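Local coordinates for uncharacterized protein (PDB 3LPZ), which is the Get4 protein of a thermophilic fungus, an alpha-solenoid that probably binds Get5 and takes part in the biogenesis of tail-anchored membrane proteins, at residues A[168-171]-A[172-176]; A[195-199]-A[200-204]; A[206-209]-A[210-214]; A[248-251]-A[252-255]. All blocks are in the same frame, centred on the assembly; numbering follows the deposited sequence.

Contact 1. Residues A[168-171]-A[172-176]; sequences EVLA and RMEYE
Glu-168 and Arg-172, one turn apart on helix 166-179, lie side by side with their chains running the same way and join in a salt bridge. The arginine can be followed outward. Its CB sits 3.5 Å from Glu-168 O, the carbonyl to which Arg-172 N also donates. CG, placed anti to the carbonyl carbon (chi1 -73°), passes 3.4 Å from Glu-168 O. From there the chain is extended, and CD comes 4.0 Å from Glu-168 OE2. NE donates to Glu-168 OE2 at 2.8 Å, CZ is 3.2 Å from that oxygen, and NH2 donates to the same OE2 at 2.8 Å. The guanidinium therefore offers its side edge, with the oxygen in its plane. The carboxylate is turned 52° from that plane: OE2 takes NE on its anti lone pair and NH2 from above the group. With an alanine at Glu-168, NE and NH2 would probably lose their shared acceptor and the guanidinium be set free to turn. Ile-212 of helix 203-220 touches both Glu-168 and Arg-172.

Elsewhere on the helix, Leu-170 CD1 meets Met-173 CE at 4.0 Å and Glu-174 OE2 at 3.6 Å. The chemistry is thus divided: opposite charges are balanced within one turn at Glu-168, whereas buried Glu-174 lies close to Glu-156 but also touches Arg-192, which makes any shift in its ionisation uncertain.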
loop_
_atom_site.group_PDB
_atom_site.type_symbol
_atom_site.label_atom_id
_atom_site.label_comp_id
_atom_site.label_asym_id
_atom_site.label_seq_id
_atom_site.Cartn_x
_atom_site.Cartn_y
_atom_site.Cartn_z
ATOM N N GLU A 168 1.308 9.390 6.276
ATOM C CA GLU A 168 0.312 10.317 6.782
ATOM C C GLU A 168 -1.042 10.025 6.141
ATOM O O GLU A 168 -2.063 10.052 6.826
ATOM C CB GLU A 168 0.701 11.784 6.585
ATOM C CG GLU A 168 -0.467 12.743 6.789
ATOM C CD GLU A 168 -0.042 14.180 6.939
ATOM O OE1 GLU A 168 1.158 14.493 6.764
ATOM O OE2 GLU A 168 -0.928 15.002 7.242
ATOM N N VAL A 169 -1.049 9.713 4.842
ATOM C CA VAL A 169 -2.325 9.372 4.176
ATOM C C VAL A 169 -2.936 8.116 4.833
ATOM O O VAL A 169 -4.137 8.056 5.139
ATOM C CB VAL A 169 -2.139 9.171 2.646
ATOM C CG1 VAL A 169 -3.414 8.627 2.011
ATOM C CG2 VAL A 169 -1.705 10.493 1.964
ATOM N N LEU A 170 -2.101 7.116 5.067
ATOM C CA LEU A 170 -2.575 5.863 5.650
ATOM C C LEU A 170 -3.097 6.055 7.079
ATOM O O LEU A 170 -4.142 5.535 7.427
ATOM C CB LEU A 170 -1.477 4.783 5.608
ATOM C CG LEU A 170 -1.840 3.397 6.158
ATOM C CD1 LEU A 170 -3.040 2.773 5.357
ATOM C CD2 LEU A 170 -0.625 2.465 6.138
ATOM N N ALA A 171 -2.351 6.778 7.904
ATOM C CA ALA A 171 -2.756 7.017 9.293
ATOM C C ALA A 171 -4.092 7.804 9.370
ATOM O O ALA A 171 -4.968 7.478 10.186
ATOM C CB ALA A 171 -1.634 7.761 10.041
ATOM N N ARG A 172 -4.246 8.811 8.513
ATOM C CA ARG A 172 -5.515 9.587 8.450
ATOM C C ARG A 172 -6.683 8.764 7.927
ATOM O O ARG A 172 -7.821 8.916 8.400
ATOM C CB ARG A 172 -5.351 10.852 7.600
ATOM C CG ARG A 172 -4.525 11.909 8.307
ATOM C CD ARG A 172 -4.515 13.267 7.559
ATOM N NE ARG A 172 -3.430 14.126 8.055
ATOM C CZ ARG A 172 -3.440 14.756 9.233
ATOM N NH1 ARG A 172 -4.471 14.622 10.066
ATOM N NH2 ARG A 172 -2.411 15.517 9.592
ATOM N N MET A 173 -6.400 7.864 6.995
ATOM C CA MET A 173 -7.406 6.904 6.529
ATOM C C MET A 173 -7.807 5.947 7.664
ATOM O O MET A 173 -8.991 5.720 7.894
ATOM C CB MET A 173 -6.907 6.127 5.306
ATOM C CG MET A 173 -7.944 5.141 4.709
ATOM S SD MET A 173 -7.182 3.626 4.065
ATOM C CE MET A 173 -6.986 2.782 5.636
ATOM N N GLU A 174 -6.829 5.391 8.364
ATOM C CA GLU A 174 -7.130 4.542 9.519
ATOM C C GLU A 174 -7.909 5.309 10.584
ATOM O O GLU A 174 -8.794 4.742 11.216
ATOM C CB GLU A 174 -5.882 3.888 10.143
ATOM C CG GLU A 174 -5.020 2.947 9.231
ATOM C CD GLU A 174 -5.723 1.711 8.710
ATOM O OE1 GLU A 174 -6.824 1.352 9.189
ATOM O OE2 GLU A 174 -5.163 1.083 7.790
ATOM N N TYR A 175 -7.571 6.577 10.808
ATOM C CA TYR A 175 -8.334 7.378 11.754
ATOM C C TYR A 175 -9.795 7.570 11.281
ATOM O O TYR A 175 -10.719 7.462 12.091
ATOM C CB TYR A 175 -7.696 8.761 12.037
ATOM C CG TYR A 175 -8.333 9.358 13.259
ATOM C CD1 TYR A 175 -7.968 8.902 14.520
ATOM C CD2 TYR A 175 -9.339 10.312 13.166
ATOM C CE1 TYR A 175 -8.548 9.384 15.661
ATOM C CE2 TYR A 175 -9.950 10.822 14.344
ATOM C CZ TYR A 175 -9.541 10.325 15.582
ATOM O OH TYR A 175 -10.092 10.775 16.761
ATOM N N GLU A 176 -10.003 7.864 9.996
ATOM C CA GLU A 176 -11.384 7.974 9.448
ATOM C C GLU A 176 -12.156 6.673 9.622
ATOM O O GLU A 176 -13.358 6.666 9.961
ATOM C CB GLU A 176 -11.395 8.388 7.965
ATOM C CG GLU A 176 -10.985 9.838 7.720
ATOM C CD GLU A 176 -11.866 10.856 8.473
ATOM O OE1 GLU A 176 -13.117 10.775 8.386
ATOM O OE2 GLU A 176 -11.304 11.732 9.162
#

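Contact 2. Residues A[195-199]-A[200-204]; sequences LPYLL and VANVR
The backbone from Tyr-197 to Asn-202 closes helix 186-199 with a Schellman motif, in which Asn-202 N donates to Tyr-197 O at 2.8 Å and Ala-201 N to Leu-198 O at 2.9 Å. Ala-201 is the C-prime residue, and its positive phi of 61° reverses the chain. The Ala-201 bond reaches Leu-198 O from well above the carbonyl plane, 64° out of it. One residue earlier, Val-200 N still makes a helical bond to Pro-196 O at 3.2 Å and a weak one to Tyr-197 O.

Among the side chains, Val-200 folds back over these terminal carbonyls: its CG2 is 3.4 Å from Pro-196 O and equally near Tyr-197 O. The Tyr-197 ring is approached obliquely by Val-200 CG2 and Asn-202 CB, and Tyr-197 CB rests 3.5 Å from Asn-202 O. Leu-198 reaches past the turn, its CD2 meeting Val-203 CG2 at 4.1 Å, so the last turn of one helix touches the first residue of the next. Asn-202 is the N-cap of that next helix: with CG anti to the backbone N (chi1 -165°), its amide is turned so that OD1 accepts from Ala-205 N.

Three residues, 200-202, thus separate helices 186-199 and 203-220. Tyr-197 packs on helix 166-179 and bonds through OH to Leu-159 O, whereas Leu-198 and Val-203 face helix 243-256. Tyr-292 of helix 282-293 adds a hydroxyl bond to Leu-198 O.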
loop_
_atom_site.group_PDB
_atom_site.type_symbol
_atom_site.label_atom_id
_atom_site.label_comp_id
_atom_site.label_asym_id
_atom_site.label_seq_id
_atom_site.Cartn_x
_atom_site.Cartn_y
_atom_site.Cartn_z
ATOM N N LEU A 195 1.986 -1.271 12.284
ATOM C CA LEU A 195 2.586 -2.606 12.147
ATOM C C LEU A 195 3.011 -2.948 10.718
ATOM O O LEU A 195 4.090 -3.475 10.533
ATOM C CB LEU A 195 1.694 -3.711 12.750
ATOM C CG LEU A 195 1.348 -3.486 14.242
ATOM C CD1 LEU A 195 0.573 -4.653 14.781
ATOM C CD2 LEU A 195 2.628 -3.223 15.159
ATOM N N PRO A 196 2.155 -2.666 9.709
ATOM C CA PRO A 196 2.593 -3.005 8.344
ATOM C C PRO A 196 3.889 -2.307 7.906
ATOM O O PRO A 196 4.682 -2.914 7.158
ATOM C CB PRO A 196 1.380 -2.583 7.471
ATOM C CG PRO A 196 0.197 -2.809 8.376
ATOM C CD PRO A 196 0.722 -2.295 9.738
ATOM N N TYR A 197 4.104 -1.056 8.338
ATOM C CA TYR A 197 5.379 -0.391 8.043
ATOM C C TYR A 197 6.564 -1.060 8.717
ATOM O O TYR A 197 7.618 -1.185 8.082
ATOM C CB TYR A 197 5.357 1.108 8.378
ATOM C CG TYR A 197 4.590 1.908 7.348
ATOM C CD1 TYR A 197 4.971 1.893 5.996
ATOM C CD2 TYR A 197 3.506 2.700 7.728
ATOM C CE1 TYR A 197 4.267 2.665 5.034
ATOM C CE2 TYR A 197 2.808 3.489 6.782
ATOM C CZ TYR A 197 3.190 3.438 5.439
ATOM O OH TYR A 197 2.485 4.172 4.519
ATOM N N LEU A 198 6.395 -1.491 9.977
ATOM C CA LEU A 198 7.434 -2.273 10.649
ATOM C C LEU A 198 7.722 -3.570 9.876
ATOM O O LEU A 198 8.877 -3.934 9.695
ATOM C CB LEU A 198 7.054 -2.601 12.104
ATOM C CG LEU A 198 7.043 -1.431 13.086
ATOM C CD1 LEU A 198 6.650 -1.928 14.501
ATOM C CD2 LEU A 198 8.386 -0.675 13.079
ATOM N N LEU A 199 6.669 -4.242 9.404
ATOM C CA LEU A 199 6.827 -5.487 8.633
ATOM C C LEU A 199 7.595 -5.344 7.307
ATOM O O LEU A 199 8.188 -6.310 6.844
ATOM C CB LEU A 199 5.467 -6.145 8.371
ATOM C CG LEU A 199 4.744 -6.690 9.615
ATOM C CD1 LEU A 199 3.333 -7.228 9.209
ATOM C CD2 LEU A 199 5.552 -7.773 10.303
ATOM N N VAL A 200 7.567 -4.173 6.684
ATOM C CA VAL A 200 8.365 -3.940 5.459
ATOM C C VAL A 200 9.625 -3.141 5.806
ATOM O O VAL A 200 10.197 -2.459 4.953
ATOM C CB VAL A 200 7.537 -3.257 4.321
ATOM C CG1 VAL A 200 6.421 -4.200 3.872
ATOM C CG2 VAL A 200 6.952 -1.894 4.778
ATOM N N ALA A 201 10.009 -3.200 7.084
ATOM C CA ALA A 201 11.292 -2.668 7.565
ATOM C C ALA A 201 11.407 -1.167 7.333
ATOM O O ALA A 201 12.478 -0.663 6.974
ATOM C CB ALA A 201 12.466 -3.437 6.894
ATOM N N ASN A 202 10.300 -0.447 7.532
ATOM C CA ASN A 202 10.286 0.981 7.368
ATOM C C ASN A 202 9.875 1.633 8.699
ATOM O O ASN A 202 8.729 1.994 8.896
ATOM C CB ASN A 202 9.309 1.367 6.253
ATOM C CG ASN A 202 9.515 2.807 5.771
ATOM O OD1 ASN A 202 10.140 3.608 6.457
ATOM N ND2 ASN A 202 8.964 3.137 4.596
ATOM N N VAL A 203 10.829 1.717 9.615
ATOM C CA VAL A 203 10.619 2.262 10.935
ATOM C C VAL A 203 10.224 3.726 10.863
ATOM O O VAL A 203 9.373 4.159 11.604
ATOM C CB VAL A 203 11.877 2.043 11.839
ATOM C CG1 VAL A 203 11.628 2.575 13.270
ATOM C CG2 VAL A 203 12.169 0.550 11.917
ATOM N N ARG A 204 10.865 4.482 9.979
ATOM C CA ARG A 204 10.568 5.895 9.785
ATOM C C ARG A 204 9.077 6.089 9.525
ATOM O O ARG A 204 8.424 6.931 10.143
ATOM C CB ARG A 204 11.350 6.443 8.587
ATOM C CG ARG A 204 11.425 7.959 8.552
ATOM C CD ARG A 204 11.060 8.535 7.175
ATOM N NE ARG A 204 9.691 9.059 7.169
ATOM C CZ ARG A 204 8.689 8.562 6.445
ATOM N NH1 ARG A 204 8.900 7.535 5.639
ATOM N NH2 ARG A 204 7.488 9.120 6.514
#

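Contact 3. Residues A[206-209]-A[210-214]; sequences ANTA and YRIFT
Arg-211 lays one face of its guanidinium over Asn-207, whose CB stands 3.5 Å above the guanidinium plane, offset toward the rim. The arginine reaches this position by bending at chi3 (-83°), which carries its end back over the preceding turn; lower down, its CG is 3.2 Å from Asn-207 O. The edge of the same flat group has another use. A water lies in its plane and accepts from Arg-211 NH2 at 2.5 Å, a suspiciously short distance, and that water is also hydrogen-bonded to Thr-208 OG1 at 3.0 Å. Thr-208 OG1 is 4.1 Å from Arg-211 NH2 and bonds backward to Arg-204 O, so the water appears to link the two side chains. Asn-207 CB is likely to lose its flat cover if a leucine replaces Arg-211.

Tyr-210 is oriented quite differently, its ring leading off toward helix 243-256, where OH probably bonds to Ser-249 OG. Thr-214 OG1 stands over the centre of the ring, 4.2 Å above its plane. The threonine's chi1 of 62° also lets OG1 donate to Tyr-210 O at 2.8 Å, while Thr-214 N donates to that oxygen at 3.0 Å from the opposite face of the carbonyl plane. Two bonds therefore grip one backbone oxygen.

Thr-208 OG1 and Thr-214 OG1 thus each use a carbonyl one turn back, while Tyr-210 OH and Thr-214 OG1 also reach outside the helix to Arg-237. The charge of Arg-211 is held flat against an aliphatic carbon, with Ala-234 and Glu-235 of a loop beside it.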
loop_
_atom_site.group_PDB
_atom_site.type_symbol
_atom_site.label_atom_id
_atom_site.label_comp_id
_atom_site.label_asym_id
_atom_site.label_seq_id
_atom_site.Cartn_x
_atom_site.Cartn_y
_atom_site.Cartn_z
ATOM N N ALA A 206 6.627 3.901 10.103
ATOM C CA ALA A 206 5.862 3.417 11.259
ATOM C C ALA A 206 5.726 4.556 12.278
ATOM O O ALA A 206 4.632 4.809 12.816
ATOM C CB ALA A 206 6.558 2.231 11.898
ATOM N N ASN A 207 6.847 5.242 12.522
ATOM C CA ASN A 207 6.876 6.403 13.422
ATOM C C ASN A 207 5.961 7.512 12.977
ATOM O O ASN A 207 5.204 8.066 13.790
ATOM C CB ASN A 207 8.290 6.957 13.597
ATOM C CG ASN A 207 9.181 6.040 14.422
ATOM O OD1 ASN A 207 8.703 5.222 15.204
ATOM N ND2 ASN A 207 10.510 6.198 14.264
ATOM N N THR A 208 6.042 7.845 11.689
ATOM C CA THR A 208 5.197 8.895 11.139
ATOM C C THR A 208 3.705 8.519 11.282
ATOM O O THR A 208 2.898 9.339 11.729
ATOM C CB THR A 208 5.569 9.193 9.647
ATOM O OG1 THR A 208 6.920 9.680 9.602
ATOM C CG2 THR A 208 4.633 10.237 9.009
ATOM N N ALA A 209 3.328 7.306 10.873
ATOM C CA ALA A 209 1.919 6.898 10.975
ATOM C C ALA A 209 1.430 6.978 12.430
ATOM O O ALA A 209 0.355 7.487 12.708
ATOM C CB ALA A 209 1.715 5.482 10.422
ATOM N N TYR A 210 2.253 6.513 13.358
ATOM C CA TYR A 210 1.928 6.590 14.771
ATOM C C TYR A 210 1.710 8.046 15.234
ATOM O O TYR A 210 0.728 8.376 15.911
ATOM C CB TYR A 210 3.063 5.955 15.559
ATOM C CG TYR A 210 3.000 6.258 17.027
ATOM C CD1 TYR A 210 2.146 5.539 17.868
ATOM C CD2 TYR A 210 3.792 7.284 17.581
ATOM C CE1 TYR A 210 2.067 5.834 19.225
ATOM C CE2 TYR A 210 3.720 7.573 18.945
ATOM C CZ TYR A 210 2.856 6.837 19.754
ATOM O OH TYR A 210 2.796 7.126 21.106
ATOM N N ARG A 211 2.611 8.933 14.838
ATOM C CA ARG A 211 2.489 10.321 15.270
ATOM C C ARG A 211 1.222 10.957 14.677
ATOM O O ARG A 211 0.458 11.610 15.387
ATOM C CB ARG A 211 3.746 11.106 14.888
ATOM C CG ARG A 211 4.980 10.616 15.675
ATOM C CD ARG A 211 6.141 11.580 15.540
ATOM N NE ARG A 211 6.899 11.374 14.322
ATOM C CZ ARG A 211 8.119 10.831 14.290
ATOM N NH1 ARG A 211 8.727 10.426 15.411
ATOM N NH2 ARG A 211 8.744 10.699 13.135
ATOM N N ILE A 212 0.986 10.748 13.394
ATOM C CA ILE A 212 -0.230 11.297 12.758
ATOM C C ILE A 212 -1.508 10.758 13.391
ATOM O O ILE A 212 -2.442 11.543 13.700
ATOM C CB ILE A 212 -0.232 11.085 11.222
ATOM C CG1 ILE A 212 0.939 11.845 10.547
ATOM C CG2 ILE A 212 -1.599 11.445 10.588
ATOM C CD1 ILE A 212 0.895 13.423 10.614
ATOM N N PHE A 213 -1.578 9.444 13.592
ATOM C CA PHE A 213 -2.823 8.849 14.094
ATOM C C PHE A 213 -3.093 9.375 15.524
ATOM O O PHE A 213 -4.215 9.794 15.849
ATOM C CB PHE A 213 -2.726 7.312 14.111
ATOM C CG PHE A 213 -3.977 6.636 14.558
ATOM C CD1 PHE A 213 -4.254 6.465 15.921
ATOM C CD2 PHE A 213 -4.900 6.155 13.611
ATOM C CE1 PHE A 213 -5.449 5.822 16.343
ATOM C CE2 PHE A 213 -6.078 5.523 14.015
ATOM C CZ PHE A 213 -6.362 5.360 15.385
ATOM N N THR A 214 -2.074 9.305 16.380
ATOM C CA THR A 214 -2.242 9.768 17.749
ATOM C C THR A 214 -2.470 11.282 17.871
ATOM O O THR A 214 -3.191 11.692 18.763
ATOM C CB THR A 214 -1.122 9.277 18.700
ATOM O OG1 THR A 214 0.159 9.780 18.271
ATOM C CG2 THR A 214 -1.125 7.734 18.747
HETATM O O HOH W 1 7.362 11.992 11.470
#

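Contact 4. Residues A[248-251]-A[252-255]; sequences ISML and LLSV
Leu-252 has CG anti to its carbonyl carbon (chi1 -76°), which brings CG to 3.6 Å from Ile-248 O, the acceptor of its own N-H at 2.9 Å. Its CB lies 3.6 Å from Ser-249 O, so the base of the side chain rests on two carbonyls of the preceding turn. One turn on, Val-255 CG2 comes 3.6 Å from Leu-251 O, and the series of i to i+4 bonds continues as Val-255 N donates to Leu-251 O at 2.9 Å.

Ser-254 N donates to Met-250 O at 2.8 Å. In the conformer described, with chi1 at -61°, Ser-254 OG adds a second bond to Met-250 O; because the serine was modelled in two conformers, this hydroxyl bond is doubtful. Met-250 SD lies 4.4 Å from Leu-253 CD1, a loose apolar touch at a more open side of the helix.

Buried Ser-249 has its hydroxyl well supplied: besides Tyr-210 OH, its OG is hydrogen-bonded to Arg-237 O and to Leu-245 O one turn back. Both central leucines touch helix 186-199, Leu-251 at Leu-195 and Leu-252 at Val-194 and Leu-198. They then diverge, Leu-252 to Ala-206 and Tyr-210 of helix 203-220, Leu-251 to Phe-263 and Leu-285 of later helices. Ser-254 lies against Leu-262, Leu-266 and Phe-293.

Helix 243-256, stacked between helices 186-199 and 203-220 and the later helices 260-269 and 282-293, is consistent with the alpha-solenoid fold reported for Get4.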
loop_
_atom_site.group_PDB
_atom_site.type_symbol
_atom_site.label_atom_id
_atom_site.label_comp_id
_atom_site.label_asym_id
_atom_site.label_seq_id
_atom_site.Cartn_x
_atom_site.Cartn_y
_atom_site.Cartn_z
ATOM N N ILE A 248 1.737 -0.376 21.670
ATOM C CA ILE A 248 2.266 0.093 20.387
ATOM C C ILE A 248 3.345 1.183 20.550
ATOM O O ILE A 248 4.408 1.077 19.933
ATOM C CB ILE A 248 1.149 0.612 19.450
ATOM C CG1 ILE A 248 0.188 -0.524 19.067
ATOM C CG2 ILE A 248 1.763 1.308 18.206
ATOM C CD1 ILE A 248 -1.147 0.019 18.470
ATOM N N SER A 249 3.075 2.211 21.362
ATOM C CA SER A 249 4.077 3.271 21.604
ATOM C C SER A 249 5.386 2.707 22.131
ATOM O O SER A 249 6.430 3.098 21.662
ATOM C CB SER A 249 3.594 4.321 22.612
ATOM O OG SER A 249 2.372 4.887 22.215
ATOM N N MET A 250 5.317 1.825 23.125
ATOM C CA MET A 250 6.534 1.230 23.697
ATOM C C MET A 250 7.218 0.224 22.758
ATOM O O MET A 250 8.434 0.077 22.765
ATOM C CB MET A 250 6.241 0.553 25.048
ATOM C CG MET A 250 5.577 1.427 26.058
ATOM S SD MET A 250 6.629 2.787 26.554
ATOM C CE MET A 250 7.914 1.927 27.439
ATOM N N LEU A 251 6.434 -0.488 21.966
ATOM C CA LEU A 251 6.992 -1.356 20.950
ATOM C C LEU A 251 7.826 -0.520 19.972
ATOM O O LEU A 251 8.970 -0.879 19.655
ATOM C CB LEU A 251 5.889 -2.122 20.205
ATOM C CG LEU A 251 6.318 -3.003 19.023
ATOM C CD1 LEU A 251 7.283 -4.076 19.492
ATOM C CD2 LEU A 251 5.097 -3.638 18.300
ATOM N N LEU A 252 7.275 0.600 19.508
ATOM C CA LEU A 252 8.063 1.514 18.670
ATOM C C LEU A 252 9.344 2.020 19.330
ATOM O O LEU A 252 10.405 2.113 18.661
ATOM C CB LEU A 252 7.216 2.705 18.194
ATOM C CG LEU A 252 6.215 2.419 17.071
ATOM C CD1 LEU A 252 5.346 3.664 16.830
ATOM C CD2 LEU A 252 6.903 1.982 15.760
ATOM N N LEU A 253 9.265 2.377 20.610
ATOM C CA LEU A 253 10.498 2.725 21.336
ATOM C C LEU A 253 11.476 1.571 21.347
ATOM O O LEU A 253 12.626 1.757 21.013
ATOM C CB LEU A 253 10.223 3.130 22.779
ATOM C CG LEU A 253 10.078 4.602 23.129
ATOM C CD1 LEU A 253 10.149 4.743 24.668
ATOM C CD2 LEU A 253 11.155 5.465 22.431
ATOM N N SER A 254 11.009 0.378 21.699
ATOM C CA SER A 254 11.874 -0.796 21.859
ATOM C C SER A 254 12.584 -1.192 20.575
ATOM O O SER A 254 13.694 -1.690 20.606
ATOM C CB SER A 254 11.075 -1.995 22.381
ATOM O OG SER A 254 10.523 -1.716 23.648
ATOM N N VAL A 255 11.901 -0.997 19.451
ATOM C CA VAL A 255 12.449 -1.315 18.138
ATOM C C VAL A 255 13.825 -0.641 17.875
ATOM O O VAL A 255 14.696 -1.247 17.244
ATOM C CB VAL A 255 11.390 -1.048 17.042
ATOM C CG1 VAL A 255 11.998 -0.437 15.783
ATOM C CG2 VAL A 255 10.576 -2.337 16.782
#

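Contacts 1 and 3 lie closest, their centres about 9 Å apart, and Ala-171 CB reaches Ala-209 O at 3.3 Å. Contact 2 precedes contact 3 in the chain and shares helix 203-220 with it; Leu-198 CD2 meets Ala-206 CB at 3.6 Å. Toward contact 1, the turn packs Tyr-197 CE2 on Leu-170 CD2 at 3.6 Å. Contact 4 joins from the other side: Tyr-210 CB of contact 3 is 3.5 Å from Leu-252 CD1, and Val-203 of contact 2 touches Val-255. Contacts 1 and 4 do not meet, with nearest atoms about 10 Å apart, so helices 186-199 and 203-220 bridge them in the solenoid.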